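Local coordinates for sugar ABC transporter substrate-binding protein, BlMnBP1 (Bifidobacterium animalis subsp. lactis ATCC 27673, PDB 6I5R), which binds manno-oligosaccharides such as mannobiose and probably delivers them to an ABC transporter for uptake during growth on beta-mannan, at residues P55-N58 and W59-I63; S81-A84 and D85-L88; K179-K182 and E183-A187; K230-A233 and S234-D237; N328-K331 and E332-E335. All coordinates share one frame; numbering follows the deposited sequence.

Contact 1 (P55-N58 and W59-I63); sequences PGKN and WKSYI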
# COMPACT_ATOMS: atom_id res chain seq x y z
N PRO A 55 18.40 -3.01 -9.87
CA PRO A 55 18.43 -2.23 -11.12
C PRO A 55 18.31 -0.71 -10.94
O PRO A 55 18.61 0.04 -11.89
CB PRO A 55 17.25 -2.81 -11.93
CG PRO A 55 16.48 -3.67 -10.98
CD PRO A 55 17.47 -4.15 -9.96
N GLY A 56 17.91 -0.22 -9.78
CA GLY A 56 17.77 1.21 -9.57
C GLY A 56 18.73 1.78 -8.54
O GLY A 56 19.83 1.25 -8.35
N LYS A 57 18.33 2.86 -7.86
CA LYS A 57 19.12 3.43 -6.77
C LYS A 57 18.86 2.64 -5.49
O LYS A 57 17.75 2.66 -4.96
CB LYS A 57 18.77 4.90 -6.59
CG LYS A 57 19.70 5.72 -5.71
CD LYS A 57 19.22 7.17 -5.69
CE LYS A 57 20.05 8.01 -4.74
NZ LYS A 57 21.49 7.91 -5.06
N ASN A 58 19.87 1.95 -4.98
CA ASN A 58 19.66 1.07 -3.83
C ASN A 58 19.90 1.81 -2.51
O ASN A 58 20.25 2.99 -2.47
CB ASN A 58 20.52 -0.19 -3.91
CG ASN A 58 22.03 0.07 -3.75
OD1 ASN A 58 22.46 1.17 -3.34
ND2 ASN A 58 22.84 -0.95 -4.06
N TRP A 59 19.71 1.08 -1.41
CA TRP A 59 19.82 1.71 -0.11
C TRP A 59 21.20 2.31 0.09
O TRP A 59 21.33 3.42 0.61
CB TRP A 59 19.52 0.71 1.00
CG TRP A 59 18.04 0.52 1.17
CD1 TRP A 59 17.36 -0.66 1.16
CD2 TRP A 59 17.06 1.55 1.33
NE1 TRP A 59 16.02 -0.43 1.34
CE2 TRP A 59 15.80 0.92 1.44
CE3 TRP A 59 17.12 2.95 1.41
CZ2 TRP A 59 14.61 1.63 1.60
CZ3 TRP A 59 15.93 3.66 1.57
CH2 TRP A 59 14.69 2.99 1.66
N LYS A 60 22.25 1.58 -0.31
CA LYS A 60 23.61 2.06 -0.10
C LYS A 60 23.81 3.40 -0.77
O LYS A 60 24.50 4.28 -0.22
CB LYS A 60 24.63 1.08 -0.65
CG LYS A 60 24.92 -0.14 0.17
CD LYS A 60 26.00 -0.94 -0.52
CE LYS A 60 26.62 -1.97 0.38
NZ LYS A 60 25.61 -2.84 0.99
N SER A 61 23.23 3.58 -1.96
CA SER A 61 23.36 4.82 -2.71
C SER A 61 22.66 5.98 -2.00
O SER A 61 23.18 7.10 -1.96
CB SER A 61 22.81 4.64 -4.12
OG SER A 61 22.98 5.82 -4.89
N TYR A 62 21.45 5.72 -1.46
CA TYR A 62 20.77 6.75 -0.68
C TYR A 62 21.57 7.10 0.57
O TYR A 62 21.73 8.28 0.91
CB TYR A 62 19.38 6.27 -0.26
CG TYR A 62 18.36 6.30 -1.34
CD1 TYR A 62 17.84 7.51 -1.77
CD2 TYR A 62 17.90 5.13 -1.93
CE1 TYR A 62 16.90 7.54 -2.79
CE2 TYR A 62 16.94 5.15 -2.91
CZ TYR A 62 16.46 6.37 -3.35
OH TYR A 62 15.52 6.42 -4.35
N ILE A 63 22.07 6.09 1.27
CA ILE A 63 22.76 6.37 2.52
C ILE A 63 24.05 7.13 2.25
O ILE A 63 24.42 8.04 3.00
CB ILE A 63 23.01 5.07 3.30
CG1 ILE A 63 21.64 4.49 3.67
CG2 ILE A 63 23.90 5.37 4.54
CD1 ILE A 63 21.64 3.06 4.08
O HOH W 1 15.25 3.88 -5.53
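Asn58 and Ser61 form a helix N-cap, at the point where the loop after strand 38-44 turns into helix 59-69. The amide oxygen Asn58 OD1 accepts from Ser61 N at 2.9 Å, and the donor lies nearly in line with the side-chain C=O bond (170°). CG of Asn58 is folded between its own backbone N and carbonyl carbon (chi1 69°), which brings the short amide back over the first turn; asparagine suits an N-cap because its oxygen reaches an amide that has no earlier carbonyl to bind. Its ND2 is held by Leu51 O. The backbone follows with Tyr62 N to Asn58 O at 3.1 Å, the first regular helical bond.

A second layer comes from Lys57. Its chain runs out straight until the last torsion and lies over one face of the Tyr62 ring, toward the rim, where CD makes a CH-pi contact 3.9 Å from the ring centroid. The bend at chi4 then turns NZ to Ser61 OG, to which it donates at 2.6 Å, while Asp65 supplies the countercharge. Beyond the ring, a water in the ring plane links Tyr62 OH to Lys57 O, 2.8 Å from each, and the hydroxyl is also bound to Asn353. Were Tyr62 an alanine, the lysine methylenes would probably lose their aromatic floor and Asn353 its hydroxyl partner. The chemistry thus combines two demands: the amide cap satisfies a helix-start N-H, while the lysine spends its greasy stem on an aromatic face and its ammonium on a hydroxyl and a carboxylate.

Contact 2 (S81-A84 and D85-L88); sequences SNYA and DSAL. With ZN (zinc ion), chain P.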
# COMPACT_ATOMS: atom_id res chain seq x y z
N SER A 81 12.16 -10.50 4.17
CA SER A 81 11.19 -10.83 3.12
C SER A 81 9.79 -10.88 3.70
O SER A 81 8.83 -10.43 3.06
CB SER A 81 11.52 -12.15 2.46
OG SER A 81 11.49 -13.18 3.44
N ASN A 82 9.65 -11.43 4.90
CA ASN A 82 8.36 -11.49 5.57
C ASN A 82 8.17 -10.23 6.43
O ASN A 82 8.04 -10.29 7.65
CB ASN A 82 8.26 -12.76 6.41
CG ASN A 82 6.86 -13.02 6.92
OD1 ASN A 82 5.91 -12.33 6.53
ND2 ASN A 82 6.71 -14.01 7.81
N TYR A 83 8.16 -9.08 5.78
CA TYR A 83 8.39 -7.84 6.51
C TYR A 83 7.29 -7.56 7.54
O TYR A 83 7.58 -7.31 8.72
CB TYR A 83 8.52 -6.64 5.57
CG TYR A 83 8.72 -5.41 6.45
CD1 TYR A 83 9.92 -5.20 7.11
CD2 TYR A 83 7.66 -4.53 6.72
CE1 TYR A 83 10.09 -4.11 7.95
CE2 TYR A 83 7.82 -3.44 7.57
CZ TYR A 83 9.05 -3.24 8.18
OH TYR A 83 9.26 -2.17 9.04
N ALA A 84 6.03 -7.56 7.11
CA ALA A 84 4.96 -7.20 8.03
C ALA A 84 5.05 -7.99 9.32
O ALA A 84 4.93 -7.42 10.42
CB ALA A 84 3.60 -7.43 7.37
N ASP A 85 5.29 -9.29 9.21
CA ASP A 85 5.29 -10.16 10.38
C ASP A 85 6.52 -9.89 11.26
O ASP A 85 6.40 -9.78 12.48
CB ASP A 85 5.25 -11.61 9.93
CG ASP A 85 3.90 -12.01 9.26
OD1 ASP A 85 2.84 -11.42 9.58
OD2 ASP A 85 3.89 -12.96 8.43
N SER A 86 7.69 -9.74 10.64
CA SER A 86 8.91 -9.54 11.43
C SER A 86 8.95 -8.16 12.09
O SER A 86 9.39 -8.04 13.24
CB SER A 86 10.15 -9.78 10.57
OG SER A 86 10.18 -8.91 9.49
N ALA A 87 8.47 -7.12 11.40
CA ALA A 87 8.35 -5.81 12.04
C ALA A 87 7.40 -5.84 13.24
O ALA A 87 7.66 -5.19 14.27
CB ALA A 87 7.88 -4.76 11.03
N LEU A 88 6.28 -6.56 13.14
CA LEU A 88 5.37 -6.55 14.27
C LEU A 88 5.99 -7.30 15.44
O LEU A 88 5.89 -6.87 16.60
CB LEU A 88 4.03 -7.14 13.89
CG LEU A 88 2.92 -6.74 14.84
CD1 LEU A 88 2.59 -5.28 14.80
CD2 LEU A 88 1.71 -7.57 14.47
ZN ZN P . 2.72 -13.30 6.75
O HOH W 2 1.43 -12.33 7.67
O HOH W 3 2.42 -14.20 8.60
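Asp85 and Asn82 meet at the N-terminal turn of helix 83-93, where Asn82 holds the N-cap position and is the centre of an inverse gamma turn. Asp85 binds a zinc ion through OD2 at 2.1 Å, and two waters occupy further positions on the metal. A carboxylate suits this place because a hard anionic oxygen pairs readily with the cation. Its side chain crosses that of Asn82, with the amide and carboxylate planes almost perpendicular (84°).

Helix bonds carry the next layer. Ser86 N donates to Asn82 O at 3.1 Å, and Ala87 N to Tyr83 O at 2.8 Å. With chi1 at 60°, the hydroxyl of Ser86 curls back over the preceding turn, and OG comes 3.1 Å from both Asn82 O and Tyr83 O. Its single proton has several acceptors within reach, a weak one at Asp80 among them, and cannot be assigned. A serine is small enough to fold back in this way.

The packing lies round the ring of Tyr83, which is directed to the inside of the fold: its hydroxyl binds Met102 O, and it meets Tyr321 of the ligand pocket edge-to-face. Ser81, the first residue of the gamma turn, belongs to that pocket too, its carbonyl making a weak hydrogen bond to mannose. Alanine at position 87 keeps the helix flank slim enough for the aromatic ring to lie close, with the Ala87 CB methyl over the ring face, 3.4 Å from Tyr83 CZ.

Contact 3 (K179-K182 and E183-A187); sequences KLIK and EKTKA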
# COMPACT_ATOMS: atom_id res chain seq x y z
N LYS A 179 -10.82 -13.05 -20.69
CA LYS A 179 -11.16 -14.15 -21.57
C LYS A 179 -10.47 -14.01 -22.94
O LYS A 179 -9.95 -14.99 -23.47
CB LYS A 179 -12.68 -14.22 -21.69
CG LYS A 179 -13.22 -15.35 -22.58
CD LYS A 179 -14.73 -15.26 -22.74
CE LYS A 179 -15.29 -16.54 -23.36
NZ LYS A 179 -15.47 -16.44 -24.82
N LEU A 180 -10.44 -12.80 -23.49
CA LEU A 180 -9.72 -12.58 -24.74
C LEU A 180 -8.24 -12.92 -24.60
O LEU A 180 -7.64 -13.52 -25.50
CB LEU A 180 -9.88 -11.13 -25.22
CG LEU A 180 -11.27 -10.69 -25.72
CD1 LEU A 180 -11.26 -9.23 -26.16
CD2 LEU A 180 -11.67 -11.59 -26.88
N ILE A 181 -7.63 -12.49 -23.48
CA ILE A 181 -6.22 -12.79 -23.23
C ILE A 181 -6.03 -14.30 -23.17
O ILE A 181 -5.06 -14.85 -23.71
CB ILE A 181 -5.76 -12.08 -21.93
CG1 ILE A 181 -5.74 -10.56 -22.14
CG2 ILE A 181 -4.43 -12.64 -21.48
CD1 ILE A 181 -5.85 -9.72 -20.86
N LYS A 182 -6.92 -14.98 -22.46
CA LYS A 182 -6.78 -16.42 -22.31
C LYS A 182 -6.89 -17.11 -23.66
O LYS A 182 -6.10 -18.01 -23.97
CB LYS A 182 -7.84 -16.93 -21.34
CG LYS A 182 -7.79 -18.38 -21.01
CD LYS A 182 -6.56 -18.71 -20.24
CE LYS A 182 -6.49 -20.23 -19.99
NZ LYS A 182 -5.18 -20.53 -19.40
N GLU A 183 -7.81 -16.65 -24.50
CA GLU A 183 -8.10 -17.39 -25.72
C GLU A 183 -7.14 -17.05 -26.83
O GLU A 183 -6.84 -17.91 -27.67
CB GLU A 183 -9.53 -17.15 -26.17
CG GLU A 183 -10.50 -17.81 -25.22
CD GLU A 183 -11.91 -17.68 -25.62
OE1 GLU A 183 -12.17 -16.95 -26.58
OE2 GLU A 183 -12.76 -18.33 -24.97
N LYS A 184 -6.60 -15.84 -26.83
CA LYS A 184 -5.81 -15.40 -27.97
C LYS A 184 -4.34 -15.17 -27.68
O LYS A 184 -3.59 -14.95 -28.63
CB LYS A 184 -6.41 -14.11 -28.54
CG LYS A 184 -7.81 -14.26 -29.06
CD LYS A 184 -8.47 -12.92 -29.30
CE LYS A 184 -7.53 -11.93 -30.01
NZ LYS A 184 -7.11 -12.49 -31.30
N THR A 185 -3.91 -15.18 -26.43
CA THR A 185 -2.49 -15.01 -26.15
C THR A 185 -1.99 -16.19 -25.34
O THR A 185 -2.76 -17.10 -24.99
CB THR A 185 -2.19 -13.71 -25.38
OG1 THR A 185 -2.54 -13.90 -24.01
CG2 THR A 185 -2.96 -12.53 -25.96
N LYS A 186 -0.70 -16.15 -25.01
CA LYS A 186 -0.08 -17.17 -24.18
C LYS A 186 0.15 -16.70 -22.75
O LYS A 186 0.89 -17.36 -22.01
CB LYS A 186 1.26 -17.61 -24.78
CG LYS A 186 1.14 -18.16 -26.18
CD LYS A 186 2.50 -18.42 -26.79
CE LYS A 186 2.33 -18.85 -28.22
NZ LYS A 186 1.42 -17.94 -28.98
N ALA A 187 -0.41 -15.56 -22.37
CA ALA A 187 -0.13 -15.01 -21.05
C ALA A 187 -1.14 -15.50 -20.02
O ALA A 187 -2.30 -15.75 -20.33
CB ALA A 187 -0.16 -13.47 -21.08
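Thr185 ends helix 171-184 by doubling up on one carbonyl: Ile181 O accepts from Thr185 OG1 at 2.7 Å and from Thr185 N at 3.0 Å, the two donors arriving from opposite faces of the carbonyl plane. A chi1 of 77° directs OG1 back toward the last turn, which makes this possible and leaves the oxygen able to accept from Ala187 N at 3.2 Å, an ST turn. Threonine fits because one hydroxyl serves as donor to the last turn and as acceptor for the exiting chain. Alongside it, Ile181 CG2 lies 3.4 Å from Thr185 OG1, the two side chains pointing the same way.

The other flank is looser. Lys179 and Glu183, one turn apart, cross obliquely and form a salt bridge in which Lys179 NZ stands 3.3 Å from Glu183 OE2; the hydrogen bond within it is long and weak, and Glu183 lies exposed. Leu180 O receives Lys184 N in the ordinary helical way.

The buried side faces helix 156-162: Ile181 packs on Phe159 and Ala162, Thr185 touches Glu161, and Ala187 reaches Val158, while Pro189 of strand 188-190 meets Ile181 and Lys182.

Contact 4 (K230-A233 and S234-D237); sequences KKDA and SAPD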
# COMPACT_ATOMS: atom_id res chain seq x y z
N LYS A 230 -21.84 -6.63 1.27
CA LYS A 230 -22.97 -7.02 0.46
C LYS A 230 -22.94 -6.33 -0.90
O LYS A 230 -22.41 -5.23 -1.06
CB LYS A 230 -24.29 -6.68 1.18
CG LYS A 230 -24.65 -5.21 1.26
CD LYS A 230 -26.00 -5.00 1.99
CE LYS A 230 -27.19 -5.67 1.22
NZ LYS A 230 -27.56 -4.95 -0.02
N LYS A 231 -23.54 -7.00 -1.88
CA LYS A 231 -23.72 -6.39 -3.18
C LYS A 231 -24.57 -5.13 -3.05
O LYS A 231 -25.56 -5.11 -2.32
CB LYS A 231 -24.41 -7.38 -4.12
CG LYS A 231 -24.63 -6.88 -5.55
CD LYS A 231 -25.59 -7.80 -6.33
CE LYS A 231 -25.06 -9.22 -6.56
NZ LYS A 231 -26.14 -10.02 -7.28
N ASP A 232 -24.17 -4.09 -3.78
CA ASP A 232 -24.91 -2.83 -3.81
C ASP A 232 -26.04 -3.00 -4.83
O ASP A 232 -25.78 -3.17 -6.02
CB ASP A 232 -24.00 -1.66 -4.17
CG ASP A 232 -24.73 -0.34 -4.15
OD1 ASP A 232 -25.07 0.13 -3.05
OD2 ASP A 232 -25.02 0.20 -5.24
N ALA A 233 -27.29 -2.96 -4.38
CA ALA A 233 -28.41 -3.20 -5.29
C ALA A 233 -28.41 -2.22 -6.45
O ALA A 233 -28.64 -2.61 -7.61
CB ALA A 233 -29.73 -3.12 -4.53
N SER A 234 -28.20 -0.95 -6.17
CA SER A 234 -28.36 0.07 -7.19
C SER A 234 -27.22 0.06 -8.18
O SER A 234 -27.37 0.56 -9.30
CB SER A 234 -28.45 1.44 -6.52
OG SER A 234 -29.76 1.66 -6.05
N ALA A 235 -26.07 -0.47 -7.78
CA ALA A 235 -24.84 -0.32 -8.56
C ALA A 235 -23.99 -1.54 -8.26
O ALA A 235 -22.95 -1.46 -7.59
CB ALA A 235 -24.12 0.96 -8.19
N PRO A 236 -24.46 -2.72 -8.69
CA PRO A 236 -23.85 -3.97 -8.23
C PRO A 236 -22.43 -4.15 -8.69
O PRO A 236 -21.72 -4.99 -8.10
CB PRO A 236 -24.78 -5.04 -8.82
CG PRO A 236 -25.50 -4.35 -9.95
CD PRO A 236 -25.71 -2.97 -9.44
N ASP A 237 -21.94 -3.57 -9.53
CA ASP A 237 -20.61 -3.40 -10.06
C ASP A 237 -19.81 -2.32 -9.34
O ASP A 237 -18.79 -1.85 -9.87
CB ASP A 237 -20.71 -3.07 -11.54
CG ASP A 237 -21.48 -1.78 -11.81
OD1 ASP A 237 -22.03 -1.12 -10.87
OD2 ASP A 237 -21.52 -1.42 -13.03
O HOH W 4 -21.75 -4.54 -5.38
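Asp232 and Ala235 close a type I beta turn on the surface, in the loop between helices 217-224 and 239-252. With CG anti to the backbone N (chi1 -177°), the carboxylate of Asp232 swings over the turn and sets OD2 2.8 Å from Ala235 N and 3.2 Å from the methyl carbon Ala235 CB. The turn's backbone bond runs from Ala235 N to Asp232 O at 3.2 Å, the donor approaching from well above the carbonyl plane, 65° out of it. Alanine leaves room for the carboxylate to come this close.

Lys231 also holds its CG opposite the backbone N, but its chain kinks at chi3 (-64°). The stem before and at the kink, CG and CD, lies across Pro236, and Lys231 CG is 3.8 Å from Pro236 CB; long methylenes suit the greasy flank of a proline ring, and Tyr241 lies against the lysine too. Across the mouth of the turn, a water accepts from Asp232 N at 2.9 Å and donates to Pro236 O at 2.8 Å.

Proline at 236 has no N-H for the carbonyl of Asp232, although its nitrogen lies close to that oxygen. The chemistry is therefore of a turn closed by one bent backbone bond and a water bridge, beside a proline that can add no N-H of its own.

Contact 5 (N328-K331 and E332-E335); sequences NISK and EKQE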
# COMPACT_ATOMS: atom_id res chain seq x y z
N ASN A 328 11.58 4.07 22.36
CA ASN A 328 12.45 3.54 23.40
C ASN A 328 13.89 4.01 23.28
O ASN A 328 14.69 3.80 24.20
CB ASN A 328 12.45 2.02 23.38
CG ASN A 328 11.12 1.42 23.77
OD1 ASN A 328 10.40 1.99 24.56
ND2 ASN A 328 10.82 0.24 23.25
N ILE A 329 14.28 4.58 22.15
CA ILE A 329 15.70 4.85 21.95
C ILE A 329 16.08 6.20 22.54
O ILE A 329 15.22 7.01 22.92
CB ILE A 329 16.08 4.77 20.46
CG1 ILE A 329 15.54 5.99 19.69
CG2 ILE A 329 15.59 3.45 19.86
CD1 ILE A 329 15.67 5.87 18.21
N SER A 330 17.39 6.44 22.62
CA SER A 330 17.93 7.64 23.27
C SER A 330 17.50 8.90 22.52
O SER A 330 17.09 8.84 21.36
CB SER A 330 19.46 7.57 23.30
OG SER A 330 20.02 7.75 22.00
N LYS A 331 17.59 10.05 23.21
CA LYS A 331 17.24 11.30 22.54
C LYS A 331 18.12 11.51 21.30
O LYS A 331 17.63 11.94 20.25
CB LYS A 331 17.34 12.51 23.48
CG LYS A 331 18.73 12.84 24.02
CD LYS A 331 18.91 14.32 24.43
CE LYS A 331 19.83 14.46 25.68
NZ LYS A 331 21.03 13.52 25.76
N GLU A 332 19.40 11.14 21.39
CA GLU A 332 20.30 11.31 20.26
C GLU A 332 19.82 10.51 19.06
O GLU A 332 19.74 11.04 17.94
CB GLU A 332 21.73 10.90 20.66
CG GLU A 332 22.81 11.19 19.61
CD GLU A 332 24.24 10.93 20.13
OE1 GLU A 332 24.44 9.96 20.93
OE2 GLU A 332 25.18 11.72 19.77
N LYS A 333 19.46 9.24 19.27
CA LYS A 333 19.04 8.39 18.16
C LYS A 333 17.65 8.78 17.66
O LYS A 333 17.37 8.65 16.46
CB LYS A 333 19.06 6.92 18.56
CG LYS A 333 20.48 6.44 18.87
CD LYS A 333 20.54 4.93 19.09
CE LYS A 333 21.97 4.49 19.40
NZ LYS A 333 22.11 3.04 19.25
N GLN A 334 16.78 9.24 18.55
CA GLN A 334 15.51 9.78 18.09
C GLN A 334 15.72 10.95 17.13
O GLN A 334 15.07 11.04 16.08
CB GLN A 334 14.66 10.23 19.28
CG GLN A 334 14.10 9.10 20.11
CD GLN A 334 13.08 9.58 21.10
OE1 GLN A 334 12.71 10.73 21.07
NE2 GLN A 334 12.60 8.69 21.96
N GLU A 335 16.63 11.85 17.47
CA GLU A 335 16.86 13.01 16.61
C GLU A 335 17.58 12.61 15.33
O GLU A 335 17.20 13.04 14.23
CB GLU A 335 17.65 14.07 17.38
CG GLU A 335 17.70 15.40 16.65
CD GLU A 335 18.61 16.41 17.32
OE1 GLU A 335 18.85 16.28 18.55
OE2 GLU A 335 19.04 17.34 16.61
O HOH W 5 20.81 10.57 24.04
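Ser330, the N-cap of helix 331-346, stands at the end of the loop that leaves strand 314-325. Among the polar contacts, the side-chain bond comes first: Ser330 OG accepts from Lys333 N at 3.2 Å, fairly straight at 164°. Serine suits the N-cap because its short hydroxyl, swung toward the helix by a chi1 of 72°, reaches an amide of the first turn. Gln334 N then donates to Ser330 O at 2.9 Å and Glu335 N to Lys331 O at 3.0 Å, so the helical pattern starts at once. With an alanine in place of Ser330, the Lys333 amide is likely to lose its cap and the helix start to be less firmly fixed.

A water takes another first-turn amide, accepting from Glu332 N at 3.1 Å, with Lys331 NZ a weak second donor. The side chain of Gln334 turns back along the incoming loop: NE2 makes a weak bond to Ile329 O, while its stronger partners come from the N-terminal chain, OE1 receiving Lys19 N and NE2 giving to Gly17 O.

Apolar contact is supplied by Ile329, buried where the loop meets the helix. A branched aliphatic chain suits this site because it fills the angle between them: Ile329 CG1 crosses the stem of Gln334, 3.5 Å from Gln334 CG, and the terminal methyl Ile329 CD1 lies 3.6 Å from Lys333 CB.

How the contacts relate
All five contacts are local, and along the chain they come in series, none nesting in or crossing another. Contact 1 closes the loop after strand 38-44 and opens helix 59-69; contact 2 follows strand 73-79 and starts helix 83-93 beside the sugar pocket. Contact 3 does the reverse, leading helix 171-184 out to strand 188-190. Contact 4 turns the loop before helix 239-252, and contact 5 carries strand 314-325 into helix 331-346. Contacts 1, 2 and 5 lie nearer one another, with centres 21 to 25 Å apart, whereas contacts 3 and 5 are farthest apart, about 55 Å between centres, on opposite sides of the chain's centre.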